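Local structure of ancestral congerin Con-anc (3AJY) at residues L46-N51 / F78-G83; V60-V65 / P110-K115; L18-V23 / A127-V132; I33-S38 / N119-A124. The protein is a reconstructed ancestral fish galectin that binds a galactose and a glucose in its sugar pocket, consistent with a beta-galactoside lectin. All coordinates share one frame; numbering follows the deposited sequence.

Interaction 1. Residues L46-N51 / F78-G83. With BGC (beta-D-glucopyranose), chain C; GAL (beta-D-galactopyranose), chain B.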
# COMPACT_ATOMS: atom_id res chain seq x y z
N LEU A 46 -11.99 -11.73 4.97
CA LEU A 46 -12.89 -11.89 3.86
C LEU A 46 -12.37 -13.02 2.96
O LEU A 46 -11.48 -12.80 2.14
CB LEU A 46 -13.00 -10.54 3.14
CG LEU A 46 -13.94 -10.27 1.98
CD1 LEU A 46 -15.41 -10.26 2.44
CD2 LEU A 46 -13.55 -8.91 1.35
N ASP A 47 -12.91 -14.22 3.13
CA ASP A 47 -12.38 -15.42 2.45
C ASP A 47 -13.28 -15.78 1.28
O ASP A 47 -14.46 -16.11 1.47
CB ASP A 47 -12.28 -16.60 3.44
CG ASP A 47 -11.24 -17.65 3.03
OD1 ASP A 47 -10.29 -17.32 2.28
OD2 ASP A 47 -11.34 -18.82 3.48
N HIS A 48 -12.74 -15.71 0.07
CA HIS A 48 -13.48 -16.02 -1.15
C HIS A 48 -13.15 -17.43 -1.56
O HIS A 48 -12.08 -17.71 -2.10
CB HIS A 48 -13.11 -15.06 -2.26
CG HIS A 48 -13.10 -13.63 -1.81
ND1 HIS A 48 -12.01 -13.05 -1.19
CD2 HIS A 48 -14.06 -12.68 -1.85
CE1 HIS A 48 -12.29 -11.79 -0.90
NE2 HIS A 48 -13.53 -11.54 -1.29
N ARG A 49 -14.09 -18.32 -1.29
CA ARG A 49 -13.86 -19.74 -1.43
C ARG A 49 -14.52 -20.25 -2.70
O ARG A 49 -15.74 -20.37 -2.78
CB ARG A 49 -14.36 -20.49 -0.20
CG ARG A 49 -14.25 -19.69 1.06
CD ARG A 49 -13.48 -20.31 2.18
NE ARG A 49 -14.32 -21.06 3.09
CZ ARG A 49 -14.15 -21.18 4.42
NH1 ARG A 49 -13.19 -20.55 5.08
NH2 ARG A 49 -14.98 -21.94 5.09
N PHE A 50 -13.70 -20.51 -3.71
CA PHE A 50 -14.15 -21.19 -4.90
C PHE A 50 -14.55 -22.61 -4.51
O PHE A 50 -15.62 -23.10 -4.89
CB PHE A 50 -13.03 -21.22 -5.93
CG PHE A 50 -12.53 -19.85 -6.31
CD1 PHE A 50 -11.47 -19.26 -5.61
CD2 PHE A 50 -13.12 -19.15 -7.35
CE1 PHE A 50 -11.01 -17.99 -5.95
CE2 PHE A 50 -12.66 -17.88 -7.69
CZ PHE A 50 -11.62 -17.30 -6.99
N ASN A 51 -13.70 -23.27 -3.74
CA ASN A 51 -13.89 -24.67 -3.40
C ASN A 51 -13.12 -24.92 -2.12
O ASN A 51 -11.90 -25.09 -2.17
CB ASN A 51 -13.38 -25.55 -4.56
CG ASN A 51 -13.30 -27.03 -4.21
OD1 ASN A 51 -14.26 -27.61 -3.70
ND2 ASN A 51 -12.15 -27.65 -4.49
N PHE A 78 -20.74 -14.02 -5.54
CA PHE A 78 -19.40 -14.45 -5.87
C PHE A 78 -18.98 -14.09 -7.30
O PHE A 78 -19.19 -14.87 -8.23
CB PHE A 78 -19.28 -15.96 -5.62
CG PHE A 78 -17.88 -16.42 -5.37
CD1 PHE A 78 -17.08 -16.84 -6.43
CD2 PHE A 78 -17.35 -16.42 -4.09
CE1 PHE A 78 -15.78 -17.25 -6.20
CE2 PHE A 78 -16.06 -16.84 -3.86
CZ PHE A 78 -15.27 -17.26 -4.92
N PRO A 79 -18.40 -12.89 -7.48
CA PRO A 79 -18.06 -12.45 -8.83
C PRO A 79 -16.68 -12.88 -9.32
O PRO A 79 -16.27 -12.48 -10.41
CB PRO A 79 -18.11 -10.92 -8.71
CG PRO A 79 -17.73 -10.63 -7.32
CD PRO A 79 -18.06 -11.87 -6.48
N PHE A 80 -15.98 -13.70 -8.54
CA PHE A 80 -14.58 -14.01 -8.84
C PHE A 80 -14.38 -15.30 -9.62
O PHE A 80 -15.18 -16.22 -9.52
CB PHE A 80 -13.77 -14.02 -7.54
CG PHE A 80 -13.77 -12.70 -6.82
CD1 PHE A 80 -13.40 -11.53 -7.48
CD2 PHE A 80 -14.17 -12.62 -5.49
CE1 PHE A 80 -13.39 -10.32 -6.83
CE2 PHE A 80 -14.17 -11.40 -4.82
CZ PHE A 80 -13.77 -10.25 -5.49
N SER A 81 -13.30 -15.35 -10.41
CA SER A 81 -12.90 -16.56 -11.15
C SER A 81 -11.39 -16.77 -11.10
O SER A 81 -10.64 -15.80 -11.15
CB SER A 81 -13.32 -16.46 -12.61
OG SER A 81 -14.71 -16.23 -12.73
N ALA A 82 -10.96 -18.03 -11.06
CA ALA A 82 -9.54 -18.36 -11.12
C ALA A 82 -8.86 -17.65 -12.28
O ALA A 82 -9.44 -17.52 -13.36
CB ALA A 82 -9.34 -19.88 -11.24
N GLY A 83 -7.65 -17.16 -12.05
CA GLY A 83 -6.85 -16.50 -13.08
C GLY A 83 -7.22 -15.06 -13.48
O GLY A 83 -6.56 -14.46 -14.33
C2 BGC C . -15.64 -24.15 8.87
C3 BGC C . -14.46 -23.49 8.16
C4 BGC C . -13.21 -23.41 9.06
C5 BGC C . -12.96 -24.81 9.65
C6 BGC C . -11.75 -24.94 10.58
C1 BGC C . -15.16 -25.47 9.45
O1 BGC C . -16.21 -26.05 10.17
O2 BGC C . -16.68 -24.38 7.95
O3 BGC C . -14.89 -22.23 7.76
O4 BGC C . -12.12 -23.04 8.25
O5 BGC C . -14.10 -25.21 10.35
O6 BGC C . -11.92 -24.00 11.62
C1 GAL B . -11.43 -21.88 8.74
C2 GAL B . -10.16 -21.75 7.91
C3 GAL B . -9.41 -20.47 8.26
C4 GAL B . -10.36 -19.26 8.20
C5 GAL B . -11.59 -19.51 9.08
C6 GAL B . -12.60 -18.35 9.07
O2 GAL B . -9.34 -22.87 8.13
O3 GAL B . -8.35 -20.31 7.34
O4 GAL B . -10.74 -19.03 6.86
O5 GAL B . -12.24 -20.71 8.67
O6 GAL B . -13.65 -18.62 9.99

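Interaction 2. Residues V60-V65 / P110-K115. With GAL (beta-D-galactopyranose), chain B.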
# COMPACT_ATOMS: atom_id res chain seq x y z
N VAL A 60 -16.78 -16.22 2.93
CA VAL A 60 -16.90 -16.42 4.36
C VAL A 60 -16.30 -15.18 5.00
O VAL A 60 -15.19 -14.78 4.65
CB VAL A 60 -16.18 -17.72 4.81
CG1 VAL A 60 -16.12 -17.81 6.37
CG2 VAL A 60 -16.88 -18.95 4.21
N LEU A 61 -17.04 -14.58 5.92
CA LEU A 61 -16.57 -13.43 6.67
C LEU A 61 -16.47 -13.80 8.13
O LEU A 61 -17.29 -14.53 8.65
CB LEU A 61 -17.54 -12.25 6.53
CG LEU A 61 -17.82 -11.73 5.12
CD1 LEU A 61 -18.94 -12.52 4.44
CD2 LEU A 61 -18.19 -10.26 5.19
N ASN A 62 -15.46 -13.28 8.80
CA ASN A 62 -15.26 -13.62 10.20
C ASN A 62 -14.28 -12.66 10.79
O ASN A 62 -13.63 -11.92 10.07
CB ASN A 62 -14.75 -15.07 10.32
CG ASN A 62 -15.04 -15.68 11.67
OD1 ASN A 62 -15.46 -14.99 12.61
ND2 ASN A 62 -14.77 -17.00 11.80
N SER A 63 -14.15 -12.70 12.12
CA SER A 63 -13.12 -11.96 12.81
C SER A 63 -12.30 -12.97 13.59
O SER A 63 -12.72 -14.12 13.74
CB SER A 63 -13.72 -10.92 13.76
OG SER A 63 -14.43 -11.52 14.84
N MET A 64 -11.15 -12.53 14.07
CA MET A 64 -10.25 -13.41 14.78
C MET A 64 -9.63 -12.71 15.96
O MET A 64 -9.34 -11.50 15.91
CB MET A 64 -9.14 -13.89 13.86
CG MET A 64 -8.34 -14.99 14.43
SD MET A 64 -7.03 -15.44 13.33
CE MET A 64 -6.59 -17.01 14.10
N VAL A 65 -9.43 -13.49 17.02
CA VAL A 65 -8.71 -13.10 18.22
C VAL A 65 -7.53 -14.11 18.39
O VAL A 65 -7.50 -15.15 17.71
CB VAL A 65 -9.75 -13.05 19.35
CG1 VAL A 65 -9.35 -13.76 20.57
CG2 VAL A 65 -10.20 -11.58 19.63
N PRO A 110 -20.31 -6.87 11.05
CA PRO A 110 -20.11 -6.15 12.30
C PRO A 110 -18.66 -5.77 12.64
O PRO A 110 -17.73 -6.56 12.45
CB PRO A 110 -20.67 -7.11 13.36
CG PRO A 110 -20.87 -8.44 12.66
CD PRO A 110 -21.10 -8.10 11.22
N ASN A 111 -18.51 -4.55 13.15
CA ASN A 111 -17.26 -4.10 13.75
C ASN A 111 -17.20 -4.59 15.22
O ASN A 111 -17.40 -3.82 16.17
CB ASN A 111 -17.16 -2.58 13.61
CG ASN A 111 -15.76 -2.03 13.92
OD1 ASN A 111 -15.46 -0.87 13.61
ND2 ASN A 111 -14.91 -2.85 14.54
N ARG A 112 -16.90 -5.87 15.40
CA ARG A 112 -17.01 -6.56 16.70
C ARG A 112 -16.11 -6.00 17.81
O ARG A 112 -16.46 -6.04 19.01
CB ARG A 112 -16.77 -8.06 16.54
CG ARG A 112 -17.86 -8.78 15.76
CD ARG A 112 -17.41 -10.17 15.31
NE ARG A 112 -18.51 -10.93 14.71
CZ ARG A 112 -18.39 -12.11 14.12
NH1 ARG A 112 -17.20 -12.70 14.03
NH2 ARG A 112 -19.46 -12.70 13.61
N TYR A 113 -14.94 -5.49 17.44
CA TYR A 113 -14.04 -4.97 18.45
C TYR A 113 -14.04 -3.44 18.48
O TYR A 113 -13.20 -2.81 19.11
CB TYR A 113 -12.63 -5.59 18.30
CG TYR A 113 -12.70 -7.08 17.99
CD1 TYR A 113 -12.21 -7.58 16.78
CD2 TYR A 113 -13.31 -7.98 18.88
CE1 TYR A 113 -12.29 -8.95 16.48
CE2 TYR A 113 -13.42 -9.36 18.58
CZ TYR A 113 -12.90 -9.83 17.38
OH TYR A 113 -12.99 -11.17 17.03
N LYS A 114 -15.05 -2.85 17.82
CA LYS A 114 -15.29 -1.41 17.90
C LYS A 114 -14.02 -0.63 17.57
O LYS A 114 -13.67 0.34 18.24
CB LYS A 114 -15.81 -1.05 19.30
CG LYS A 114 -17.13 -1.77 19.63
CD LYS A 114 -17.65 -1.46 21.02
CE LYS A 114 -19.06 -2.05 21.19
NZ LYS A 114 -19.94 -1.23 22.09
N LYS A 115 -13.33 -1.09 16.53
CA LYS A 115 -12.10 -0.46 16.07
C LYS A 115 -12.42 0.82 15.28
O LYS A 115 -13.41 0.87 14.56
CB LYS A 115 -11.30 -1.44 15.22
CG LYS A 115 -10.68 -2.59 16.04
CD LYS A 115 -9.66 -2.01 17.04
CE LYS A 115 -9.31 -3.01 18.14
NZ LYS A 115 -8.49 -4.14 17.63
C1 GAL B . -11.43 -21.88 8.74
C2 GAL B . -10.16 -21.75 7.91
C3 GAL B . -9.41 -20.47 8.26
C4 GAL B . -10.36 -19.26 8.20
C5 GAL B . -11.59 -19.51 9.08
C6 GAL B . -12.60 -18.35 9.07
O2 GAL B . -9.34 -22.87 8.13
O3 GAL B . -8.35 -20.31 7.34
O4 GAL B . -10.74 -19.03 6.86
O5 GAL B . -12.24 -20.71 8.67
O6 GAL B . -13.65 -18.62 9.99

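Interaction 3. Residues L18-V23 / A127-V132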
# COMPACT_ATOMS: atom_id res chain seq x y z
N LEU A 18 -10.39 1.66 1.65
CA LEU A 18 -9.26 0.84 1.27
C LEU A 18 -9.64 -0.00 0.08
O LEU A 18 -10.55 -0.82 0.17
CB LEU A 18 -8.84 -0.09 2.43
CG LEU A 18 -7.68 -1.07 2.20
CD1 LEU A 18 -6.31 -0.39 2.36
CD2 LEU A 18 -7.79 -2.26 3.16
N THR A 19 -8.94 0.19 -1.04
CA THR A 19 -9.12 -0.64 -2.22
C THR A 19 -7.89 -1.53 -2.42
O THR A 19 -6.78 -1.02 -2.49
CB THR A 19 -9.29 0.23 -3.51
OG1 THR A 19 -10.45 1.06 -3.35
CG2 THR A 19 -9.47 -0.65 -4.73
N VAL A 20 -8.10 -2.84 -2.50
CA VAL A 20 -7.04 -3.76 -2.87
C VAL A 20 -7.35 -4.40 -4.24
O VAL A 20 -8.51 -4.73 -4.55
CB VAL A 20 -6.79 -4.85 -1.80
CG1 VAL A 20 -6.14 -4.24 -0.57
CG2 VAL A 20 -8.09 -5.58 -1.43
N GLY A 21 -6.31 -4.57 -5.03
CA GLY A 21 -6.43 -5.22 -6.34
C GLY A 21 -5.32 -6.25 -6.53
O GLY A 21 -4.28 -6.18 -5.90
N GLY A 22 -5.56 -7.21 -7.42
CA GLY A 22 -4.57 -8.25 -7.66
C GLY A 22 -5.11 -9.23 -8.65
O GLY A 22 -6.12 -8.93 -9.32
N VAL A 23 -4.46 -10.39 -8.74
CA VAL A 23 -4.82 -11.43 -9.69
C VAL A 23 -4.93 -12.75 -8.95
O VAL A 23 -4.01 -13.12 -8.18
CB VAL A 23 -3.77 -11.53 -10.83
CG1 VAL A 23 -4.18 -12.60 -11.87
CG2 VAL A 23 -3.57 -10.17 -11.53
N ALA A 127 -3.92 -16.18 -4.54
CA ALA A 127 -3.95 -14.93 -5.34
C ALA A 127 -2.68 -14.20 -5.02
O ALA A 127 -1.92 -14.62 -4.15
CB ALA A 127 -5.19 -14.07 -4.95
N ARG A 128 -2.45 -13.09 -5.72
CA ARG A 128 -1.38 -12.18 -5.39
C ARG A 128 -1.95 -10.76 -5.29
O ARG A 128 -2.86 -10.40 -6.03
CB ARG A 128 -0.24 -12.25 -6.42
CG ARG A 128 -0.60 -11.78 -7.83
CD ARG A 128 0.63 -11.66 -8.73
NE ARG A 128 0.33 -12.36 -9.98
CZ ARG A 128 -0.01 -11.77 -11.13
NH1 ARG A 128 -0.08 -10.45 -11.22
NH2 ARG A 128 -0.28 -12.52 -12.18
N LEU A 129 -1.42 -9.99 -4.34
CA LEU A 129 -1.81 -8.60 -4.14
C LEU A 129 -0.93 -7.72 -5.01
O LEU A 129 0.30 -7.79 -4.91
CB LEU A 129 -1.55 -8.20 -2.69
CG LEU A 129 -2.49 -7.28 -1.89
CD1 LEU A 129 -1.63 -6.44 -0.96
CD2 LEU A 129 -3.46 -6.42 -2.68
N THR A 130 -1.56 -6.91 -5.86
CA THR A 130 -0.85 -6.00 -6.76
C THR A 130 -0.77 -4.61 -6.17
O THR A 130 0.27 -3.98 -6.20
CB THR A 130 -1.51 -5.91 -8.15
OG1 THR A 130 -1.65 -7.20 -8.73
CG2 THR A 130 -0.68 -5.04 -9.12
N PHE A 131 -1.88 -4.09 -5.65
CA PHE A 131 -1.84 -2.74 -5.15
C PHE A 131 -2.77 -2.53 -3.97
O PHE A 131 -3.71 -3.30 -3.73
CB PHE A 131 -2.12 -1.72 -6.28
CG PHE A 131 -3.57 -1.63 -6.65
CD1 PHE A 131 -4.06 -2.29 -7.76
CD2 PHE A 131 -4.46 -0.90 -5.85
CE1 PHE A 131 -5.42 -2.22 -8.09
CE2 PHE A 131 -5.82 -0.84 -6.18
CZ PHE A 131 -6.29 -1.50 -7.29
N VAL A 132 -2.46 -1.48 -3.21
CA VAL A 132 -3.25 -1.07 -2.08
C VAL A 132 -3.52 0.42 -2.32
O VAL A 132 -2.60 1.19 -2.55
CB VAL A 132 -2.48 -1.28 -0.76
CG1 VAL A 132 -3.33 -0.90 0.43
CG2 VAL A 132 -2.01 -2.73 -0.64

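Interaction 4. Residues I33-S38 / N119-A124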
# COMPACT_ATOMS: atom_id res chain seq x y z
N ILE A 33 -8.83 -11.47 2.08
CA ILE A 33 -8.36 -10.15 2.45
C ILE A 33 -8.56 -10.07 3.94
O ILE A 33 -9.61 -10.45 4.44
CB ILE A 33 -9.16 -9.04 1.70
CG1 ILE A 33 -8.96 -9.19 0.18
CG2 ILE A 33 -8.76 -7.65 2.21
CD1 ILE A 33 -7.46 -9.26 -0.29
N ASN A 34 -7.54 -9.62 4.66
CA ASN A 34 -7.56 -9.56 6.11
C ASN A 34 -7.15 -8.20 6.63
O ASN A 34 -6.10 -7.68 6.26
CB ASN A 34 -6.62 -10.62 6.68
CG ASN A 34 -6.89 -11.98 6.10
OD1 ASN A 34 -7.88 -12.62 6.43
ND2 ASN A 34 -6.00 -12.42 5.22
N VAL A 35 -7.97 -7.61 7.48
CA VAL A 35 -7.62 -6.34 8.07
C VAL A 35 -7.84 -6.37 9.57
O VAL A 35 -8.86 -6.87 10.05
CB VAL A 35 -8.36 -5.17 7.37
CG1 VAL A 35 -7.93 -5.07 5.90
CG2 VAL A 35 -9.85 -5.37 7.43
N GLY A 36 -6.87 -5.84 10.32
CA GLY A 36 -6.98 -5.79 11.77
C GLY A 36 -5.74 -5.21 12.40
O GLY A 36 -5.27 -4.15 12.00
N GLU A 37 -5.21 -5.93 13.39
CA GLU A 37 -4.04 -5.51 14.15
C GLU A 37 -2.80 -6.28 13.76
O GLU A 37 -1.69 -5.75 13.86
CB GLU A 37 -4.24 -5.79 15.64
CG GLU A 37 -5.24 -4.91 16.34
CD GLU A 37 -5.27 -5.19 17.83
OE1 GLU A 37 -4.24 -5.68 18.37
OE2 GLU A 37 -6.31 -4.92 18.46
N SER A 38 -3.00 -7.55 13.40
CA SER A 38 -1.91 -8.48 13.07
C SER A 38 -2.47 -9.77 12.45
O SER A 38 -3.68 -9.96 12.39
CB SER A 38 -1.10 -8.83 14.32
OG SER A 38 -1.80 -9.78 15.11
N ASN A 119 -4.40 -1.27 11.49
CA ASN A 119 -2.99 -1.07 11.14
C ASN A 119 -2.34 -2.21 10.35
O ASN A 119 -1.15 -2.14 10.02
CB ASN A 119 -2.17 -0.76 12.39
CG ASN A 119 -2.60 0.53 13.07
OD1 ASN A 119 -2.23 1.64 12.64
ND2 ASN A 119 -3.39 0.39 14.14
N PHE A 120 -3.10 -3.25 10.06
CA PHE A 120 -2.57 -4.44 9.40
C PHE A 120 -3.48 -4.90 8.28
O PHE A 120 -4.69 -4.97 8.46
CB PHE A 120 -2.35 -5.56 10.43
CG PHE A 120 -1.96 -6.88 9.82
CD1 PHE A 120 -2.94 -7.76 9.36
CD2 PHE A 120 -0.61 -7.25 9.73
CE1 PHE A 120 -2.59 -9.00 8.80
CE2 PHE A 120 -0.25 -8.50 9.18
CZ PHE A 120 -1.24 -9.37 8.71
N LEU A 121 -2.88 -5.19 7.13
CA LEU A 121 -3.54 -5.76 5.96
C LEU A 121 -2.71 -6.90 5.38
O LEU A 121 -1.50 -6.78 5.23
CB LEU A 121 -3.74 -4.69 4.87
CG LEU A 121 -3.99 -5.17 3.42
CD1 LEU A 121 -5.37 -5.79 3.26
CD2 LEU A 121 -3.82 -4.06 2.37
N SER A 122 -3.37 -7.99 5.02
CA SER A 122 -2.73 -9.02 4.22
C SER A 122 -3.73 -9.57 3.24
O SER A 122 -4.93 -9.39 3.40
CB SER A 122 -2.23 -10.17 5.10
OG SER A 122 -3.34 -10.87 5.63
N LEU A 123 -3.19 -10.23 2.21
CA LEU A 123 -3.91 -11.18 1.39
C LEU A 123 -3.31 -12.56 1.68
O LEU A 123 -2.09 -12.71 1.80
CB LEU A 123 -3.70 -10.84 -0.08
CG LEU A 123 -4.27 -11.80 -1.12
CD1 LEU A 123 -4.73 -11.04 -2.35
CD2 LEU A 123 -3.25 -12.85 -1.52
N ALA A 124 -4.17 -13.58 1.74
CA ALA A 124 -3.69 -14.94 1.95
C ALA A 124 -4.36 -15.84 0.95
O ALA A 124 -5.39 -15.45 0.36
CB ALA A 124 -3.99 -15.41 3.38

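Interaction 1. Residues L46-N51 / F78-G83
Behind the sugar-binding strand of this galectin, H48 and F50 meet F78 and F80 of the loop that leads from strand 68-75 to strand 85-92, while D47 and R49 of the same strand serve the glycan pocket on its other side. Two T-shaped ring pairs carry the contact. F78 presents its edge to the face of F50, with ring centroids 5.0 Å apart and planes at 85°. The touch is made by F78 CE1, which comes within 3.5 Å of F50 CD2. The CE2 corner of F78 reaches instead to the backbone of H48 and R49. F80 directs its edge to the face of H48 in an offset version of the same pairing, and F80 CE2 approaches H48 CD2 to a close 3.2 Å. Phenyl rings suit a loop that makes no hydrogen bond to 46-51, since ring edges and faces can pack without polar partners. H48 ND1 is hydrogen-bonded to F31 O. At the edge of the F50 ring, CE2 lies 3.5 Å from the carbonyl oxygen F80 O.

The CB of R49 leaves its CA away from the loop, and the guanidinium lies at the sugar. Its NH1 gives a nearly straight bond of 3.0 Å (175°) to the anti lone pair of D47 OD2, in the guanidinium plane, and its NH2 bonds BGC O3 at 2.7 Å. D55 bridges R49 NH2 as well, and R30 bridges D47 OD2, so the guanidinium is probably restrained in its plane by D47, D55 and the glucose. Here the aspartate and arginine of one beta-strand bind the glycan in the pocket of a galectin beta-sandwich.

Interaction 2. Residues V60-V65 / P110-K115
S63 and the two turn residues R112 and Y113 form the tight part of this contact, a small hydrogen-bond network around a single serine hydroxyl. S63 OG donates to Y113 OH at a short 2.6 Å and accepts from R112 NH1 at 3.1 Å. With chi1 at 67°, OG sits between the backbone N and the carbonyl carbon of its own residue, where both partners can reach it. The same R112 NH1 also bonds N62 OD1 (3.2 Å, bent to 140°), entering in the carbonyl plane, although amide and guanidinium planes stand perpendicular. An extended arginine suits the place because it spans from the type I turn of N111-K114 to the strand; its NH2 goes on to T71 O, and Y113 OH to E70 OE1.

In the amide of N62, OD1 also takes the N-H of S63, while ND2 bonds GAL O6 at 2.7 Å and also E70 O, so both ends of the amide are gripped.

Toward the strand end the packing thins: V65 CG2 merely rests 3.9 Å from Y113 CZ, and V65 and Y113 are partly exposed there. A sugar-binding asparagine steadied from behind by an arginine is a second-shell arrangement of this galectin pocket.

Interaction 3. Residues L18-V23 / A127-V132
A classic beta bulge interrupts the antiparallel pairing of strand 18-24 with strand 127-134, with T130 and F131 both set against G21. The carbonyl oxygen of G21 takes two N-H groups: T130 N at 2.8 Å, in the carbonyl plane and on a lone pair, and F131 N at 3.2 Å, from above that plane. G21 N returns a bond to F131 O. Beyond the bulge the ladder resumes one residue out of step, where V23 and R128 exchange backbone bonds in both directions.

The two glycines suit the site because other groups occupy the places that side chains would take. The F131 ring, turned back by a chi1 of 77°, lies with its face over G21, whose CA forms a CH-pi contact 4.0 Å from the ring centroid. At G22 the CA comes within 3.2 Å of R128 O and 3.3 Å of T130 OG1. On the face that bears F131, V23 and R128 run side by side, and V23 CG2 packs over one face of the guanidinium, 3.5 Å from R128 NH1. The other face is aliphatic: L129 CD2 touches V20 CB at 3.8 Å and L18 CD1 touches V132 CG1 at 3.6 Å, within the core of the sandwich.

F131 also meets F131 of the second subunit, and the sheet runs on through an antiparallel ladder with that chain. Backbone hydrogen bonds and apolar packing thus hold the contact: G21 and G22 leave room for the F131 ring and the R128 carbonyl, and the bulge shifts the register by one residue in the strand that continues the sheet into the second subunit.

Interaction 4. Residues I33-S38 / N119-A124
Strands 30-35 and 117-125 run antiparallel, their segment axes approaching to 4.8 Å at 162°, and N34 and S122 form a hydrogen-bonded pair whose N-H groups each reach the other's carbonyl oxygen. At G36, N119 and F120 both face one residue in a classic beta bulge: G36 O receives two weak bonds from their N-H groups, while G36 N bonds F120 O at 3.0 Å.

On the face of N34 and S122, N34 ND2 donates to S122 OG at 3.1 Å, with the hydroxyl tilted from the amide plane. That ND2 also bonds S32 OG, and N34 OD1 accepts from H45 ND1. Farther along, the F120 ring, its CG anti to the backbone N (chi1 173°), turns one face to the backbone of S38, whose carbonyl carbon sits 3.6 Å above the ring centre. The opposite face is branched and aliphatic, as suits the core between the sheets. L121 lies alongside V35 and I33, its CD1 3.7 Å from V35 CG1 and 4.0 Å from I33 CG2, while I33 CD1 meets L123 CD1 at 3.9 Å.

The second subunit adds a parallel strand beside F120 and L121. Because the buried amide of N34 has partners at both ends, its rotation is probably restrained, consistent with N34 positioning H45, whose NE2 bonds the galactose, as a second-shell residue of the sugar pocket.

Interactions 1, 2 and 4 each have a segment in the sheet that carries the sugar, while interaction 3 lies in the facing sheet of the sandwich. Interactions 1 and 2 are centred 20 Å apart yet join through neighbouring strands, with D47 O and V60 N at 2.7 Å in a probable hydrogen bond, and both touch the galactose. Strand 30-35 flanks strand 41-52 on the side away from 58-65, with L46 N 2.8 Å from I33 O in a probable hydrogen bond. A salt bridge between K115 and E37 connects interaction 2 to interaction 4. Interactions 3 and 4, centred 12 Å apart, pack across the core through V132 CG1 and L121 CD2 (3.7 Å), and both reach the second subunit.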